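Local coordinates for protein mRNA interferase toxin YafQ (Escherichia coli, PDB 4MMG) that cleaves mRNA on the ribosome at AAA lysine codons followed by G or A, inhibiting translation elongation as the toxin of a type II toxin-antitoxin pair, at residues G13-D18 / L82-T87. The protein carries 1 engineered substitution. Numbering follows the deposited sequence.
Sequences GQYSKD and LRFERT. With SO4 (sulfate ion), chain E.
Arg86 meets Asp18 side-on, the two side chains crossing at about a right angle, and this salt bridge shows how one buried carboxylate can tie a helix to a strand. Arg86 NE donates to the syn lone pair of Asp18 OD2 at 2.9 Å, and Arg86 NH2 reaches Asp18 OD1 at 3.0 Å. Each oxygen takes a second donor: Asp18 OD2 accepts the backbone N of Thr87 on the anti side, tilted out of the carboxylate plane, at 3.0 Å, while Asp18 OD1 receives Gln14 NE2 at 3.0 Å from the face opposite to Arg86 NH2. Gln14, one helical turn before Asp18, bends at chi2 (61°) and puts CD over one face of the guanidinium, with the amide standing steeply to it, 71° between planes. In this RelE-family fold, helix 13-24 follows edge strand 8-11 and passes beside strand 81-88, where Glu85 and Arg86 form a classic beta bulge against strand 71-77. Tyr15 packs inward: Phe84 CB sits 3.6 Å from the Tyr15 ring centroid, almost exactly on the ring normal, as a CH-pi contact, while the backbone of Arg86 lies at the ring edge. Leu32 and Met36 of helix 29-40 also touch this tyrosine. A water donates to both Asp18 O and Thr87 O, linking the two backbones.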
ATOM      1  N   GLY A  13      -5.234 -10.906   3.997  1.00 10.38           N
ATOM      2  CA  GLY A  13      -4.515 -11.726   4.954  1.00 13.34           C
ATOM      3  C   GLY A  13      -3.012 -11.582   4.781  1.00 11.65           C
ATOM      4  O   GLY A  13      -2.270 -11.489   5.760  1.00 14.87           O
ATOM      5  N   GLN A  14      -2.564 -11.528   3.531  1.00 10.18           N
ATOM      6  CA  GLN A  14      -1.141 -11.363   3.266  1.00 10.65           C
ATOM      7  C   GLN A  14      -0.613 -10.025   3.784  1.00 12.05           C
ATOM      8  O   GLN A  14       0.520  -9.955   4.262  1.00 11.58           O
ATOM      9  CB  GLN A  14      -0.842 -11.516   1.777  1.00 11.62           C
ATOM     10  CG  GLN A  14       0.643 -11.551   1.465  1.00 13.36           C
ATOM     11  CD  GLN A  14       1.340 -12.718   2.136  1.00 16.72           C
ATOM     12  OE1 GLN A  14       0.851 -13.850   2.103  1.00 19.16           O
ATOM     13  NE2 GLN A  14       2.473 -12.449   2.768  1.00 13.83           N
ATOM     14  N   TYR A  15      -1.432  -8.975   3.716  1.00 11.94           N
ATOM     15  CA  TYR A  15      -0.996  -7.659   4.186  1.00  9.89           C
ATOM     16  C   TYR A  15      -0.584  -7.697   5.648  1.00 10.49           C
ATOM     17  O   TYR A  15       0.434  -7.123   6.035  1.00 11.02           O
ATOM     18  CB  TYR A  15      -2.082  -6.601   3.992  1.00 10.15           C
ATOM     19  CG  TYR A  15      -1.564  -5.202   4.236  1.00  9.40           C
ATOM     20  CD1 TYR A  15      -0.777  -4.576   3.290  1.00 12.60           C
ATOM     21  CD2 TYR A  15      -1.839  -4.519   5.414  1.00 12.32           C
ATOM     22  CE1 TYR A  15      -0.287  -3.316   3.485  1.00 11.58           C
ATOM     23  CE2 TYR A  15      -1.345  -3.230   5.624  1.00 10.67           C
ATOM     24  CZ  TYR A  15      -0.562  -2.644   4.646  1.00 11.29           C
ATOM     25  OH  TYR A  15      -0.046  -1.371   4.785  1.00 11.98           O
ATOM     26  N   SER A  16      -1.372  -8.382   6.467  1.00 12.30           N
ATOM     27  CA  SER A  16      -1.064  -8.474   7.885  1.00 11.90           C
ATOM     28  C   SER A  16       0.273  -9.173   8.123  1.00 11.07           C
ATOM     29  O   SER A  16       1.044  -8.752   8.982  1.00 13.29           O
ATOM     30  CB  SER A  16      -2.193  -9.186   8.624  1.00 16.67           C
ATOM     31  OG  SER A  16      -3.389  -8.443   8.484  1.00 21.37           O
ATOM     32  N   LYS A  17       0.542 -10.228   7.355  1.00 12.67           N
ATOM     33  CA  LYS A  17       1.824 -10.922   7.448  1.00 13.32           C
ATOM     34  C   LYS A  17       2.950  -9.986   7.017  1.00 11.75           C
ATOM     35  O   LYS A  17       3.994  -9.911   7.669  1.00 12.46           O
ATOM     36  CB  LYS A  17       1.826 -12.176   6.579  1.00 13.18           C
ATOM     37  CG  LYS A  17       0.858 -13.259   7.037  1.00 16.78           C
ATOM     38  CD  LYS A  17       0.962 -14.476   6.139  1.00 19.49           C
ATOM     39  CE  LYS A  17      -0.008 -15.565   6.579  1.00 24.13           C
ATOM     40  NZ  LYS A  17       0.160 -16.798   5.768  1.00 33.84           N
ATOM     41  N   ASP A  18       2.719  -9.255   5.929  1.00 11.20           N
ATOM     42  CA  ASP A  18       3.717  -8.312   5.424  1.00 10.84           C
ATOM     43  C   ASP A  18       4.066  -7.233   6.453  1.00 12.15           C
ATOM     44  O   ASP A  18       5.232  -6.860   6.607  1.00 10.37           O
ATOM     45  CB  ASP A  18       3.211  -7.638   4.143  1.00 11.09           C
ATOM     46  CG  ASP A  18       3.178  -8.575   2.947  1.00 11.09           C
ATOM     47  OD1 ASP A  18       3.705  -9.708   3.024  1.00 11.06           O
ATOM     48  OD2 ASP A  18       2.627  -8.158   1.906  1.00 11.44           O
ATOM     49  N   LEU A  82     -11.279   0.493  -0.223  1.00 10.38           N
ATOM     50  CA  LEU A  82      -9.839   0.693  -0.140  1.00 10.81           C
ATOM     51  C   LEU A  82      -9.295  -0.593   0.445  1.00 11.27           C
ATOM     52  O   LEU A  82      -9.671  -0.977   1.549  1.00 12.65           O
ATOM     53  CB  LEU A  82      -9.504   1.863   0.778  1.00  9.92           C
ATOM     54  CG  LEU A  82      -8.063   1.961   1.296  1.00 10.35           C
ATOM     55  CD1 LEU A  82      -7.053   2.130   0.163  1.00 12.29           C
ATOM     56  CD2 LEU A  82      -7.944   3.116   2.289  1.00 12.00           C
ATOM     57  N   ARG A  83      -8.426  -1.270  -0.293  1.00  9.73           N
ATOM     58  CA  ARG A  83      -7.887  -2.544   0.173  1.00  9.65           C
ATOM     59  C   ARG A  83      -6.361  -2.513   0.207  1.00 10.50           C
ATOM     60  O   ARG A  83      -5.703  -2.334  -0.821  1.00 11.71           O
ATOM     61  CB  ARG A  83      -8.375  -3.692  -0.714  1.00 11.32           C
ATOM     62  CG  ARG A  83      -7.814  -5.055  -0.345  1.00 12.75           C
ATOM     63  CD  ARG A  83      -8.485  -6.139  -1.187  1.00 14.53           C
ATOM     64  NE  ARG A  83      -8.045  -7.479  -0.823  1.00 14.35           N
ATOM     65  CZ  ARG A  83      -8.669  -8.259   0.058  1.00 17.06           C
ATOM     66  NH1 ARG A  83      -9.767  -7.832   0.674  1.00 14.53           N
ATOM     67  NH2 ARG A  83      -8.193  -9.471   0.326  1.00 17.10           N
ATOM     68  N   PHE A  84      -5.805  -2.663   1.404  1.00  8.09           N
ATOM     69  CA  PHE A  84      -4.363  -2.796   1.559  1.00  8.21           C
ATOM     70  C   PHE A  84      -3.967  -4.231   1.233  1.00  9.86           C
ATOM     71  O   PHE A  84      -4.391  -5.170   1.909  1.00  9.72           O
ATOM     72  CB  PHE A  84      -3.959  -2.386   2.973  1.00  8.29           C
ATOM     73  CG  PHE A  84      -4.241  -0.943   3.265  1.00  7.86           C
ATOM     74  CD1 PHE A  84      -3.442   0.050   2.725  1.00  9.23           C
ATOM     75  CD2 PHE A  84      -5.319  -0.579   4.050  1.00 10.37           C
ATOM     76  CE1 PHE A  84      -3.700   1.384   2.977  1.00 10.72           C
ATOM     77  CE2 PHE A  84      -5.593   0.752   4.309  1.00 10.00           C
ATOM     78  CZ  PHE A  84      -4.776   1.740   3.773  1.00 10.63           C
ATOM     79  N   GLU A  85      -3.163  -4.406   0.187  1.00  9.79           N
ATOM     80  CA  GLU A  85      -2.937  -5.734  -0.385  1.00  9.93           C
ATOM     81  C   GLU A  85      -1.611  -6.389  -0.013  1.00 10.30           C
ATOM     82  O   GLU A  85      -1.596  -7.534   0.448  1.00 10.66           O
ATOM     83  CB  GLU A  85      -3.106  -5.685  -1.904  1.00  9.99           C
ATOM     84  CG  GLU A  85      -3.121  -7.042  -2.565  1.00 11.98           C
ATOM     85  CD  GLU A  85      -4.349  -7.867  -2.209  1.00 12.97           C
ATOM     86  OE1 GLU A  85      -5.364  -7.302  -1.748  1.00 12.59           O
ATOM     87  OE2 GLU A  85      -4.295  -9.109  -2.399  1.00 17.64           O
ATOM     88  N   ARG A  86      -0.504  -5.692  -0.252  1.00  9.42           N
ATOM     89  CA  ARG A  86       0.823  -6.178   0.125  1.00  9.29           C
ATOM     90  C   ARG A  86       1.723  -5.009   0.472  1.00  9.24           C
ATOM     91  O   ARG A  86       1.489  -3.880   0.029  1.00  9.40           O
ATOM     92  CB  ARG A  86       1.482  -6.971  -1.014  1.00 10.01           C
ATOM     93  CG  ARG A  86       0.886  -8.351  -1.259  1.00 11.95           C
ATOM     94  CD  ARG A  86       1.955  -9.363  -1.635  1.00 14.84           C
ATOM     95  NE  ARG A  86       2.906  -9.586  -0.547  1.00 12.11           N
ATOM     96  CZ  ARG A  86       4.015 -10.309  -0.662  1.00 13.05           C
ATOM     97  NH1 ARG A  86       4.328 -10.869  -1.822  1.00 16.35           N
ATOM     98  NH2 ARG A  86       4.824 -10.450   0.376  1.00 15.56           N
ATOM     99  N   THR A  87       2.754  -5.282   1.260  1.00  9.26           N
ATOM    100  CA  THR A  87       3.826  -4.313   1.445  1.00  9.62           C
ATOM    101  C   THR A  87       5.165  -5.024   1.619  1.00 10.25           C
ATOM    102  O   THR A  87       5.234  -6.099   2.219  1.00 12.36           O
ATOM    103  CB  THR A  87       3.530  -3.325   2.605  1.00 10.50           C
ATOM    104  OG1 THR A  87       4.487  -2.263   2.580  1.00  9.74           O
ATOM    105  CG2 THR A  87       3.591  -4.017   3.958  1.00 11.09           C
TER
HETATM  106  S   SO4 E 103      -6.509 -11.909  -1.664  1.00 30.95           S
HETATM  107  O1  SO4 E 103      -5.409 -12.391  -2.496  1.00 34.36           O
HETATM  108  O2  SO4 E 103      -6.509 -10.444  -1.640  1.00 21.71           O
HETATM  109  O3  SO4 E 103      -6.345 -12.443  -0.313  1.00 29.79           O
HETATM  110  O4  SO4 E 103      -7.776 -12.372  -2.221  1.00 37.28           O
HETATM  111  O   HOH W   1       7.132  -6.810   4.592  1.00 13.87           O